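Protein argonaute (Marinitoga piezophila, PDB 5I4A) uses short guide RNAs with a 5'-hydroxyl end to bind complementary single-stranded DNA or RNA targets, which it cleaves with the help of divalent metal ions, preferably manganese. Local coordinates at residues I13-I17 with I55-D59; E441-I446 with A499-Y503; E485-L489 with F522-I526. All blocks are in the same frame, centred on the assembly; numbering follows the deposited sequence.

Interaction 1 (I13-I17 with I55-D59); sequences IPKKI and IPDID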
ATOM      1  N   ILE A  13      15.160 -22.301 -18.045  1.00 38.18           N
ATOM      2  CA  ILE A  13      14.558 -23.633 -18.106  1.00 36.96           C
ATOM      3  C   ILE A  13      13.694 -23.712 -19.353  1.00 32.75           C
ATOM      4  O   ILE A  13      13.317 -22.684 -19.928  1.00 36.01           O
ATOM      5  CB  ILE A  13      13.707 -23.945 -16.856  1.00 43.45           C
ATOM      6  CG1 ILE A  13      12.485 -23.029 -16.796  1.00 33.45           C
ATOM      7  CG2 ILE A  13      14.531 -23.846 -15.577  1.00 52.75           C
ATOM      8  CD1 ILE A  13      11.470 -23.445 -15.755  1.00 40.00           C
ATOM      9  N   PRO A  14      13.378 -24.926 -19.808  1.00 36.89           N
ATOM     10  CA  PRO A  14      12.436 -25.061 -20.927  1.00 35.35           C
ATOM     11  C   PRO A  14      11.111 -24.379 -20.622  1.00 39.78           C
ATOM     12  O   PRO A  14      10.560 -24.514 -19.528  1.00 42.98           O
ATOM     13  CB  PRO A  14      12.272 -26.577 -21.068  1.00 39.11           C
ATOM     14  CG  PRO A  14      13.559 -27.135 -20.562  1.00 43.20           C
ATOM     15  CD  PRO A  14      14.000 -26.217 -19.454  1.00 40.77           C
ATOM     16  N   LYS A  15      10.600 -23.638 -21.606  1.00 38.76           N
ATOM     17  CA  LYS A  15       9.329 -22.926 -21.460  1.00 45.23           C
ATOM     18  C   LYS A  15       8.158 -23.877 -21.713  1.00 45.28           C
ATOM     19  O   LYS A  15       7.351 -23.700 -22.627  1.00 42.15           O
ATOM     20  CB  LYS A  15       9.264 -21.724 -22.396  1.00 44.18           C
ATOM     21  CG  LYS A  15      10.267 -20.611 -22.112  1.00 47.70           C
ATOM     22  CD  LYS A  15      10.708 -20.579 -20.656  1.00 53.22           C
ATOM     23  CE  LYS A  15      11.765 -19.509 -20.434  1.00 56.02           C
ATOM     24  NZ  LYS A  15      12.551 -19.730 -19.187  1.00 52.08           N
ATOM     25  N   LYS A  16       8.076 -24.903 -20.871  1.00 42.66           N
ATOM     26  CA  LYS A  16       7.041 -25.915 -21.015  1.00 45.80           C
ATOM     27  C   LYS A  16       6.790 -26.568 -19.663  1.00 43.97           C
ATOM     28  O   LYS A  16       7.674 -26.614 -18.804  1.00 35.69           O
ATOM     29  CB  LYS A  16       7.435 -26.967 -22.057  1.00 39.95           C
ATOM     30  CG  LYS A  16       8.719 -27.704 -21.724  1.00 50.60           C
ATOM     31  CD  LYS A  16       9.051 -28.761 -22.762  1.00 54.22           C
ATOM     32  CE  LYS A  16       9.616 -28.138 -24.025  1.00 52.88           C
ATOM     33  NZ  LYS A  16       9.967 -29.177 -25.032  1.00 51.03           N
ATOM     34  N   ILE A  17       5.573 -27.075 -19.495  1.00 41.61           N
ATOM     35  CA  ILE A  17       5.148 -27.754 -18.278  1.00 36.28           C
ATOM     36  C   ILE A  17       4.808 -29.195 -18.627  1.00 34.21           C
ATOM     37  O   ILE A  17       4.154 -29.457 -19.642  1.00 34.09           O
ATOM     38  CB  ILE A  17       3.938 -27.047 -17.628  1.00 36.29           C
ATOM     39  CG1 ILE A  17       4.310 -25.618 -17.228  1.00 36.60           C
ATOM     40  CG2 ILE A  17       3.422 -27.831 -16.428  1.00 37.75           C
ATOM     41  CD1 ILE A  17       5.573 -25.524 -16.399  1.00 37.89           C
ATOM     42  N   ILE A  55       4.775 -30.150 -13.405  1.00 32.85           N
ATOM     43  CA  ILE A  55       6.142 -29.818 -13.007  1.00 31.40           C
ATOM     44  C   ILE A  55       6.835 -29.110 -14.164  1.00 34.09           C
ATOM     45  O   ILE A  55       6.399 -29.204 -15.323  1.00 32.57           O
ATOM     46  CB  ILE A  55       6.939 -31.079 -12.592  1.00 32.06           C
ATOM     47  CG1 ILE A  55       6.983 -32.084 -13.744  1.00 31.65           C
ATOM     48  CG2 ILE A  55       6.354 -31.696 -11.337  1.00 30.51           C
ATOM     49  CD1 ILE A  55       8.061 -33.138 -13.595  1.00 36.89           C
ATOM     50  N   PRO A  56       7.920 -28.391 -13.883  1.00 31.38           N
ATOM     51  CA  PRO A  56       8.766 -27.896 -14.971  1.00 35.11           C
ATOM     52  C   PRO A  56       9.435 -29.059 -15.683  1.00 38.01           C
ATOM     53  O   PRO A  56       9.594 -30.151 -15.132  1.00 31.68           O
ATOM     54  CB  PRO A  56       9.799 -27.011 -14.261  1.00 35.48           C
ATOM     55  CG  PRO A  56       9.256 -26.778 -12.881  1.00 39.21           C
ATOM     56  CD  PRO A  56       8.421 -27.976 -12.562  1.00 34.48           C
ATOM     57  N   ASP A  57       9.832 -28.814 -16.932  1.00 37.32           N
ATOM     58  CA  ASP A  57      10.483 -29.842 -17.741  1.00 43.68           C
ATOM     59  C   ASP A  57      11.956 -29.971 -17.352  1.00 49.05           C
ATOM     60  O   ASP A  57      12.874 -29.724 -18.135  1.00 51.62           O
ATOM     61  CB  ASP A  57      10.325 -29.534 -19.223  1.00 49.29           C
ATOM     62  CG  ASP A  57      10.815 -30.664 -20.106  1.00 55.81           C
ATOM     63  OD1 ASP A  57      10.845 -31.817 -19.626  1.00 59.38           O
ATOM     64  OD2 ASP A  57      11.169 -30.401 -21.274  1.00 59.68           O
ATOM     65  N   ILE A  58      12.168 -30.368 -16.098  1.00 40.87           N
ATOM     66  CA  ILE A  58      13.496 -30.567 -15.540  1.00 42.74           C
ATOM     67  C   ILE A  58      13.501 -31.889 -14.786  1.00 48.81           C
ATOM     68  O   ILE A  58      12.462 -32.520 -14.590  1.00 47.83           O
ATOM     69  CB  ILE A  58      13.927 -29.403 -14.619  1.00 44.83           C
ATOM     70  CG1 ILE A  58      12.782 -28.987 -13.689  1.00 48.05           C
ATOM     71  CG2 ILE A  58      14.396 -28.217 -15.450  1.00 48.26           C
ATOM     72  CD1 ILE A  58      12.726 -29.742 -12.372  1.00 48.06           C
ATOM     73  N   ASP A  59      14.693 -32.307 -14.369  1.00 47.73           N
ATOM     74  CA  ASP A  59      14.806 -33.525 -13.581  1.00 45.68           C
ATOM     75  C   ASP A  59      14.107 -33.333 -12.243  1.00 47.04           C
ATOM     76  O   ASP A  59      14.433 -32.416 -11.483  1.00 54.10           O
ATOM     77  CB  ASP A  59      16.269 -33.902 -13.373  1.00 47.24           C
ATOM     78  CG  ASP A  59      16.445 -35.370 -13.042  1.00 64.91           C
ATOM     79  OD1 ASP A  59      16.013 -36.219 -13.852  1.00 67.48           O
ATOM     80  OD2 ASP A  59      17.000 -35.677 -11.966  1.00 76.72           O
TER
HETATM   81  O   HOH W   1       9.869 -26.216 -17.735  1.00 44.56           O
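K16 and D57 meet flank to flank because K16 seats its CG between its own backbone N and carbonyl carbon (chi1 60°), while D57 swings CG to the far side from its N (chi1 -172°). The two side chains cross at a slant: K16 CG lies 3.5 Å from D57 CB, and K16 CD comes within 3.1 Å of D57 OD2, a tight methylene-to-carboxylate approach. A bend at chi3 of K16 (76°) leaves the ammonium near the same oxygen, with K16 NZ 4.1 Å from D57 OD2, so the opposite charges are neighbours without forming a salt bridge. P14 lies across D57 at roughly a right angle, its CG 3.6 Å from D57 O.

One water bridges the backbones of two turns, inverse gamma turns centred on K15 and D57, and sits between them in a three-way grip. The water oxygen donates to P14 O and K16 O, the latter at 2.5 Å. The same water oxygen accepts from D57 N at 2.7 Å. Nearby, I17 and P56 form an antiparallel non-hydrogen-bonded pair whose side chains diverge, and the CA of I17 makes a CH...O contact with I55 O at 3.5 Å. I13 adds apolar contacts, its CD1 to P56 and its CG2 to I58.

The contact lies where strands 16-22 and 51-56 of the N-terminal domain give way to loop. Strand 16-22 lies between 51-56 and 74-79 in a four-stranded antiparallel sheet, with backbone hydrogen bonds joining I17 to I78 and I55 to K18. Helix 84-101 packs against I17, P56 and I58 through F87, T90 and Y94, while I13 rests on I250.

Interaction 2 (E441-I446 with A499-Y503); sequences EKNLYI and AFEKY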
ATOM      1  N   GLU A 441      -3.987  19.808 -18.734  1.00 38.58           N
ATOM      2  CA  GLU A 441      -5.386  19.931 -18.326  1.00 39.26           C
ATOM      3  C   GLU A 441      -6.303  19.037 -19.153  1.00 37.77           C
ATOM      4  O   GLU A 441      -7.392  18.669 -18.696  1.00 31.35           O
ATOM      5  CB  GLU A 441      -5.839  21.390 -18.431  1.00 48.07           C
ATOM      6  CG  GLU A 441      -7.273  21.668 -17.997  1.00 55.11           C
ATOM      7  CD  GLU A 441      -7.608  23.150 -18.006  1.00 65.05           C
ATOM      8  OE1 GLU A 441      -8.334  23.600 -18.918  1.00 69.94           O
ATOM      9  OE2 GLU A 441      -7.132  23.867 -17.101  1.00 64.66           O
ATOM     10  N   LYS A 442      -5.887  18.673 -20.366  1.00 34.46           N
ATOM     11  CA  LYS A 442      -6.743  17.910 -21.266  1.00 37.34           C
ATOM     12  C   LYS A 442      -6.927  16.459 -20.838  1.00 45.31           C
ATOM     13  O   LYS A 442      -7.699  15.738 -21.480  1.00 36.09           O
ATOM     14  CB  LYS A 442      -6.171  17.955 -22.680  1.00 37.44           C
ATOM     15  CG  LYS A 442      -4.757  17.408 -22.797  1.00 44.06           C
ATOM     16  CD  LYS A 442      -4.202  17.647 -24.194  1.00 52.03           C
ATOM     17  CE  LYS A 442      -2.703  17.407 -24.253  1.00 46.68           C
ATOM     18  NZ  LYS A 442      -2.144  17.768 -25.585  1.00 45.38           N
ATOM     19  N   ASN A 443      -6.260  16.018 -19.777  1.00 42.00           N
ATOM     20  CA  ASN A 443      -6.266  14.621 -19.375  1.00 41.92           C
ATOM     21  C   ASN A 443      -7.093  14.424 -18.110  1.00 36.87           C
ATOM     22  O   ASN A 443      -7.147  15.294 -17.236  1.00 31.64           O
ATOM     23  CB  ASN A 443      -4.838  14.121 -19.150  1.00 40.93           C
ATOM     24  CG  ASN A 443      -3.941  14.374 -20.346  1.00 34.10           C
ATOM     25  OD1 ASN A 443      -4.334  14.149 -21.490  1.00 32.06           O
ATOM     26  ND2 ASN A 443      -2.730  14.853 -20.086  1.00 36.09           N
ATOM     27  N   LEU A 444      -7.739  13.262 -18.026  1.00 33.71           N
ATOM     28  CA  LEU A 444      -8.551  12.879 -16.878  1.00 36.87           C
ATOM     29  C   LEU A 444      -7.858  11.713 -16.182  1.00 40.20           C
ATOM     30  O   LEU A 444      -7.791  10.606 -16.730  1.00 34.74           O
ATOM     31  CB  LEU A 444      -9.968  12.509 -17.309  1.00 38.36           C
ATOM     32  CG  LEU A 444     -10.893  11.932 -16.233  1.00 43.15           C
ATOM     33  CD1 LEU A 444     -11.023  12.900 -15.073  1.00 32.16           C
ATOM     34  CD2 LEU A 444     -12.258  11.602 -16.818  1.00 40.65           C
ATOM     35  N   TYR A 445      -7.344  11.967 -14.983  1.00 40.73           N
ATOM     36  CA  TYR A 445      -6.592  10.976 -14.226  1.00 32.80           C
ATOM     37  C   TYR A 445      -7.525  10.294 -13.233  1.00 30.48           C
ATOM     38  O   TYR A 445      -8.084  10.948 -12.348  1.00 34.27           O
ATOM     39  CB  TYR A 445      -5.409  11.632 -13.514  1.00 28.14           C
ATOM     40  CG  TYR A 445      -4.496  12.373 -14.468  1.00 25.40           C
ATOM     41  CD1 TYR A 445      -3.625  11.684 -15.300  1.00 25.39           C
ATOM     42  CD2 TYR A 445      -4.515  13.760 -14.548  1.00 28.35           C
ATOM     43  CE1 TYR A 445      -2.794  12.351 -16.180  1.00 35.80           C
ATOM     44  CE2 TYR A 445      -3.686  14.438 -15.428  1.00 30.63           C
ATOM     45  CZ  TYR A 445      -2.828  13.728 -16.239  1.00 30.06           C
ATOM     46  OH  TYR A 445      -2.002  14.392 -17.117  1.00 31.90           O
ATOM     47  N   ILE A 446      -7.686   8.980 -13.384  1.00 33.30           N
ATOM     48  CA  ILE A 446      -8.638   8.192 -12.614  1.00 35.81           C
ATOM     49  C   ILE A 446      -7.887   7.058 -11.933  1.00 35.61           C
ATOM     50  O   ILE A 446      -7.059   6.388 -12.562  1.00 29.78           O
ATOM     51  CB  ILE A 446      -9.761   7.644 -13.516  1.00 46.46           C
ATOM     52  CG1 ILE A 446     -10.602   8.791 -14.082  1.00 44.81           C
ATOM     53  CG2 ILE A 446     -10.639   6.660 -12.758  1.00 48.51           C
ATOM     54  CD1 ILE A 446     -11.585   8.357 -15.148  1.00 45.66           C
ATOM     55  N   ALA A 499     -17.460  10.016 -13.222  1.00 41.52           N
ATOM     56  CA  ALA A 499     -16.231  10.804 -13.200  1.00 44.72           C
ATOM     57  C   ALA A 499     -16.026  11.539 -14.518  1.00 56.03           C
ATOM     58  O   ALA A 499     -15.628  12.711 -14.531  1.00 47.03           O
ATOM     59  CB  ALA A 499     -15.035   9.903 -12.900  1.00 42.42           C
ATOM     60  N   PHE A 500     -16.289  10.859 -15.637  1.00 41.46           N
ATOM     61  CA  PHE A 500     -16.218  11.490 -16.950  1.00 44.83           C
ATOM     62  C   PHE A 500     -17.088  12.740 -17.003  1.00 42.39           C
ATOM     63  O   PHE A 500     -16.646  13.806 -17.449  1.00 42.28           O
ATOM     64  CB  PHE A 500     -16.654  10.487 -18.020  1.00 53.39           C
ATOM     65  CG  PHE A 500     -15.997  10.684 -19.356  1.00 57.09           C
ATOM     66  CD1 PHE A 500     -16.410  11.695 -20.206  1.00 57.16           C
ATOM     67  CD2 PHE A 500     -14.981   9.838 -19.770  1.00 55.37           C
ATOM     68  CE1 PHE A 500     -15.811  11.871 -21.439  1.00 53.30           C
ATOM     69  CE2 PHE A 500     -14.378  10.009 -21.002  1.00 55.41           C
ATOM     70  CZ  PHE A 500     -14.794  11.027 -21.837  1.00 52.14           C
ATOM     71  N   GLU A 501     -18.333  12.627 -16.534  1.00 41.72           N
ATOM     72  CA  GLU A 501     -19.250  13.759 -16.586  1.00 41.71           C
ATOM     73  C   GLU A 501     -18.757  14.910 -15.717  1.00 51.87           C
ATOM     74  O   GLU A 501     -18.917  16.081 -16.080  1.00 48.09           O
ATOM     75  CB  GLU A 501     -20.649  13.318 -16.157  1.00 54.39           C
ATOM     76  CG  GLU A 501     -21.770  13.990 -16.934  1.00 63.15           C
ATOM     77  CD  GLU A 501     -21.694  13.696 -18.419  1.00 63.74           C
ATOM     78  OE1 GLU A 501     -21.479  12.521 -18.783  1.00 64.70           O
ATOM     79  OE2 GLU A 501     -21.833  14.643 -19.220  1.00 64.35           O
ATOM     80  N   LYS A 502     -18.149  14.592 -14.568  1.00 43.83           N
ATOM     81  CA  LYS A 502     -17.594  15.626 -13.697  1.00 46.59           C
ATOM     82  C   LYS A 502     -16.545  16.460 -14.421  1.00 47.64           C
ATOM     83  O   LYS A 502     -16.527  17.691 -14.298  1.00 49.56           O
ATOM     84  CB  LYS A 502     -16.996  14.985 -12.446  1.00 53.36           C
ATOM     85  CG  LYS A 502     -18.008  14.263 -11.574  1.00 50.97           C
ATOM     86  CD  LYS A 502     -18.960  15.244 -10.926  1.00 53.47           C
ATOM     87  CE  LYS A 502     -20.065  14.538 -10.162  1.00 48.42           C
ATOM     88  NZ  LYS A 502     -21.046  15.517  -9.627  1.00 51.06           N
ATOM     89  N   TYR A 503     -15.650  15.805 -15.165  1.00 40.20           N
ATOM     90  CA  TYR A 503     -14.664  16.533 -15.959  1.00 39.96           C
ATOM     91  C   TYR A 503     -15.352  17.475 -16.939  1.00 40.11           C
ATOM     92  O   TYR A 503     -15.071  18.678 -16.967  1.00 39.82           O
ATOM     93  CB  TYR A 503     -13.754  15.549 -16.701  1.00 40.07           C
ATOM     94  CG  TYR A 503     -12.634  16.203 -17.488  1.00 39.82           C
ATOM     95  CD1 TYR A 503     -12.873  16.788 -18.728  1.00 43.96           C
ATOM     96  CD2 TYR A 503     -11.334  16.224 -16.996  1.00 39.42           C
ATOM     97  CE1 TYR A 503     -11.855  17.385 -19.446  1.00 39.77           C
ATOM     98  CE2 TYR A 503     -10.307  16.817 -17.713  1.00 39.52           C
ATOM     99  CZ  TYR A 503     -10.575  17.395 -18.938  1.00 46.76           C
ATOM    100  OH  TYR A 503      -9.564  17.987 -19.659  1.00 47.10           O
TER
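Y503 reaches from its helix to the approach of strand 443-446, passing L444, then N443, then E441. With CG anti to the backbone N (chi1 -176°), its CB passes L444 CD1 at 4.1 Å, and ring atom CD2 continues along the same leucine, 3.9 Å from L444 CD1, the two side chains sliding past in opposite directions. Farther out, N443 O approaches Y503 CE2 obliquely, at 3.5 Å. Y503 CZ lies 3.4 Å from E441 O, and the hydroxyl, beside K442 CA, donates a very short hydrogen bond, 2.5 Å from Y503 OH to E441 O; this acceptor lies in the ring plane, at its edge. A phenylalanine here would probably leave E441 O without that donor and the ring less firmly fixed.

This is helix-on-sheet packing of the RNase H fold in the PIWI domain: helix 485-507 lies over the sheet containing 443-452, and the axes of strand 443-446 and helix 499-503 approach to 9.8 Å at 144°. L444 carries the middle of the interface, its CD2 4.0 Å from F500 CA. Farther along, I446 CD1 meets A499 CB at 4.4 Å, and A465 packs against I446, L444 and A499.

Interaction 3 (E485-L489 with F522-I526); sequences EKMNL and FIEDI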
ATOM      1  N   GLU A 485     -18.521 -11.058 -11.926  1.00 63.21           N
ATOM      2  CA  GLU A 485     -17.808 -10.296 -12.942  1.00 58.10           C
ATOM      3  C   GLU A 485     -18.736  -9.344 -13.683  1.00 52.44           C
ATOM      4  O   GLU A 485     -18.460  -8.145 -13.800  1.00 50.72           O
ATOM      5  CB  GLU A 485     -17.138 -11.259 -13.929  1.00 63.05           C
ATOM      6  CG  GLU A 485     -16.356 -10.573 -15.038  1.00 66.69           C
ATOM      7  CD  GLU A 485     -14.947 -10.227 -14.615  1.00 70.13           C
ATOM      8  OE1 GLU A 485     -14.111 -11.151 -14.528  1.00 72.77           O
ATOM      9  OE2 GLU A 485     -14.681  -9.037 -14.352  1.00 72.12           O
ATOM     10  N   LYS A 486     -19.864  -9.862 -14.165  1.00 51.56           N
ATOM     11  CA  LYS A 486     -20.748  -9.044 -14.990  1.00 54.90           C
ATOM     12  C   LYS A 486     -21.375  -7.913 -14.189  1.00 53.70           C
ATOM     13  O   LYS A 486     -21.498  -6.788 -14.686  1.00 52.03           O
ATOM     14  CB  LYS A 486     -21.829  -9.917 -15.630  1.00 55.18           C
ATOM     15  CG  LYS A 486     -22.943  -9.140 -16.336  1.00 52.83           C
ATOM     16  CD  LYS A 486     -22.430  -8.237 -17.450  1.00 51.42           C
ATOM     17  CE  LYS A 486     -23.568  -7.680 -18.294  1.00 51.90           C
ATOM     18  NZ  LYS A 486     -24.774  -7.428 -17.462  1.00 56.63           N
ATOM     19  N   MET A 487     -21.810  -8.188 -12.957  1.00 53.70           N
ATOM     20  CA  MET A 487     -22.406  -7.114 -12.171  1.00 59.79           C
ATOM     21  C   MET A 487     -21.352  -6.092 -11.776  1.00 71.57           C
ATOM     22  O   MET A 487     -21.586  -4.883 -11.867  1.00 77.40           O
ATOM     23  CB  MET A 487     -23.131  -7.661 -10.941  1.00 56.88           C
ATOM     24  CG  MET A 487     -24.316  -8.514 -11.299  1.00 67.08           C
ATOM     25  SD  MET A 487     -25.306  -8.884  -9.855  1.00 78.97           S
ATOM     26  CE  MET A 487     -24.017  -9.362  -8.716  1.00 69.27           C
ATOM     27  N   ASN A 488     -20.150  -6.558 -11.424  1.00 72.21           N
ATOM     28  CA  ASN A 488     -19.107  -5.647 -10.956  1.00 66.13           C
ATOM     29  C   ASN A 488     -18.643  -4.693 -12.055  1.00 72.02           C
ATOM     30  O   ASN A 488     -18.342  -3.528 -11.791  1.00 72.02           O
ATOM     31  CB  ASN A 488     -17.928  -6.444 -10.403  1.00 50.40           C
ATOM     32  CG  ASN A 488     -18.295  -7.247  -9.169  1.00 52.26           C
ATOM     33  OD1 ASN A 488     -19.282  -6.956  -8.491  1.00 50.65           O
ATOM     34  ND2 ASN A 488     -17.495  -8.263  -8.867  1.00 47.48           N
ATOM     35  N   LEU A 489     -18.568  -5.167 -13.289  1.00 66.51           N
ATOM     36  CA  LEU A 489     -18.135  -4.318 -14.395  1.00 63.02           C
ATOM     37  C   LEU A 489     -19.213  -3.345 -14.841  1.00 60.33           C
ATOM     38  O   LEU A 489     -18.894  -2.289 -15.401  1.00 45.24           O
ATOM     39  CB  LEU A 489     -17.703  -5.201 -15.564  1.00 61.77           C
ATOM     40  CG  LEU A 489     -16.251  -5.666 -15.790  1.00 62.90           C
ATOM     41  CD1 LEU A 489     -16.303  -6.867 -16.643  1.00 53.46           C
ATOM     42  CD2 LEU A 489     -15.503  -4.588 -16.489  1.00 68.25           C
ATOM     43  N   PHE A 522      -5.382  -5.745 -13.766  1.00 53.52           N
ATOM     44  CA  PHE A 522      -6.738  -5.931 -14.266  1.00 54.33           C
ATOM     45  C   PHE A 522      -7.028  -7.424 -14.366  1.00 55.70           C
ATOM     46  O   PHE A 522      -6.451  -8.120 -15.208  1.00 58.90           O
ATOM     47  CB  PHE A 522      -6.906  -5.270 -15.631  1.00 54.63           C
ATOM     48  CG  PHE A 522      -6.905  -3.762 -15.595  1.00 54.17           C
ATOM     49  CD1 PHE A 522      -5.715  -3.053 -15.637  1.00 53.44           C
ATOM     50  CD2 PHE A 522      -8.094  -3.052 -15.560  1.00 54.48           C
ATOM     51  CE1 PHE A 522      -5.708  -1.669 -15.626  1.00 53.03           C
ATOM     52  CE2 PHE A 522      -8.098  -1.665 -15.546  1.00 55.29           C
ATOM     53  CZ  PHE A 522      -6.901  -0.974 -15.579  1.00 53.34           C
ATOM     54  N   ILE A 523      -7.919  -7.921 -13.512  1.00 55.22           N
ATOM     55  CA  ILE A 523      -8.376  -9.305 -13.568  1.00 55.86           C
ATOM     56  C   ILE A 523      -9.802  -9.410 -14.090  1.00 56.68           C
ATOM     57  O   ILE A 523     -10.299 -10.524 -14.311  1.00 57.30           O
ATOM     58  CB  ILE A 523      -8.215  -9.981 -12.189  1.00 58.53           C
ATOM     59  CG1 ILE A 523      -6.749  -9.900 -11.767  1.00 61.39           C
ATOM     60  CG2 ILE A 523      -8.586 -11.459 -12.207  1.00 60.40           C
ATOM     61  CD1 ILE A 523      -5.798 -10.491 -12.804  1.00 62.26           C
ATOM     62  N   GLU A 524     -10.452  -8.283 -14.359  1.00 57.41           N
ATOM     63  CA  GLU A 524     -11.788  -8.283 -14.929  1.00 57.48           C
ATOM     64  C   GLU A 524     -11.712  -8.564 -16.429  1.00 58.58           C
ATOM     65  O   GLU A 524     -10.632  -8.703 -17.011  1.00 57.73           O
ATOM     66  CB  GLU A 524     -12.485  -6.953 -14.648  1.00 57.31           C
ATOM     67  CG  GLU A 524     -12.796  -6.694 -13.174  1.00 62.35           C
ATOM     68  CD  GLU A 524     -11.548  -6.580 -12.314  1.00 57.95           C
ATOM     69  OE1 GLU A 524     -10.508  -6.119 -12.830  1.00 58.46           O
ATOM     70  OE2 GLU A 524     -11.599  -6.973 -11.131  1.00 58.33           O
ATOM     71  N   ASP A 525     -12.875  -8.658 -17.066  1.00 61.68           N
ATOM     72  CA  ASP A 525     -12.948  -8.846 -18.514  1.00 63.87           C
ATOM     73  C   ASP A 525     -12.397  -7.596 -19.185  1.00 60.22           C
ATOM     74  O   ASP A 525     -13.087  -6.580 -19.293  1.00 58.89           O
ATOM     75  CB  ASP A 525     -14.384  -9.124 -18.942  1.00 66.21           C
ATOM     76  CG  ASP A 525     -14.468  -9.863 -20.262  1.00 62.32           C
ATOM     77  OD1 ASP A 525     -13.578  -9.667 -21.116  1.00 62.02           O
ATOM     78  OD2 ASP A 525     -15.426 -10.645 -20.441  1.00 61.50           O
ATOM     79  N   ILE A 526     -11.146  -7.667 -19.648  1.00 58.90           N
ATOM     80  CA  ILE A 526     -10.442  -6.453 -20.058  1.00 60.21           C
ATOM     81  C   ILE A 526     -11.060  -5.861 -21.319  1.00 58.70           C
ATOM     82  O   ILE A 526     -11.125  -4.635 -21.474  1.00 58.12           O
ATOM     83  CB  ILE A 526      -8.936  -6.736 -20.230  1.00 58.71           C
ATOM     84  CG1 ILE A 526      -8.161  -5.422 -20.347  1.00 56.69           C
ATOM     85  CG2 ILE A 526      -8.668  -7.628 -21.437  1.00 58.49           C
ATOM     86  CD1 ILE A 526      -8.349  -4.501 -19.162  1.00 56.13           C
TER
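E485 runs obliquely over E524, the two carboxylate planes turned 78° apart. A bend at chi2 of E485 (85°) curls its end against the aliphatic base of E524, while E524's own bend (chi2 64°) carries its acid group away. E485 OE2 lies tightly against E524, 3.0 Å from both E524 CB and E524 CA. In this position OE2 of E485 also accepts a weak hydrogen bond from D525 N at 3.3 Å.

Both segments belong to the RNase H fold of the PIWI domain. E485, inferred to be an active-site residue, is the first residue of helix 485-507, while 522-525 lie in the loop between strand 513-519, which ends at D519, likewise inferred to belong to the active site, and helix 526-532. D525 takes the N-cap position of that second helix, so the weak bond from its N ties the start of one helix to the glutamate at the start of the other.

L489, one turn after E485, supplies the apolar side of the contact. Its CD1 meets D525 CB at 3.7 Å, the two side chains nearly perpendicular, and its CG lies 4.1 Å from E524 CB on a more oblique course; I528, I529 and F532 pack on the same leucine. The acid group of E524 has its partners elsewhere: OE1 forms a salt bridge with R518 and OE2 a hydrogen bond with H452.

Interaction 1 comes first along the chain and is complete before the other two begin; it lies in the N-terminal domain, its centre about 47 Å from that of interaction 2 and about 32 Å from that of interaction 3. The latter two belong to the PIWI domain and alternate in sequence, 441-446 and 485-489 preceding 499-503 and 522-526. Their centres are about 22 Å apart, without touching, and helix 485-507 joins them: its first turn serves interaction 3, near the bound nucleic acid and the inferred active site, and a later part serves interaction 2. The one helix thus links sheet packing to the catalytic region of the PIWI lobe, while interaction 1 lies in the PAZ lobe.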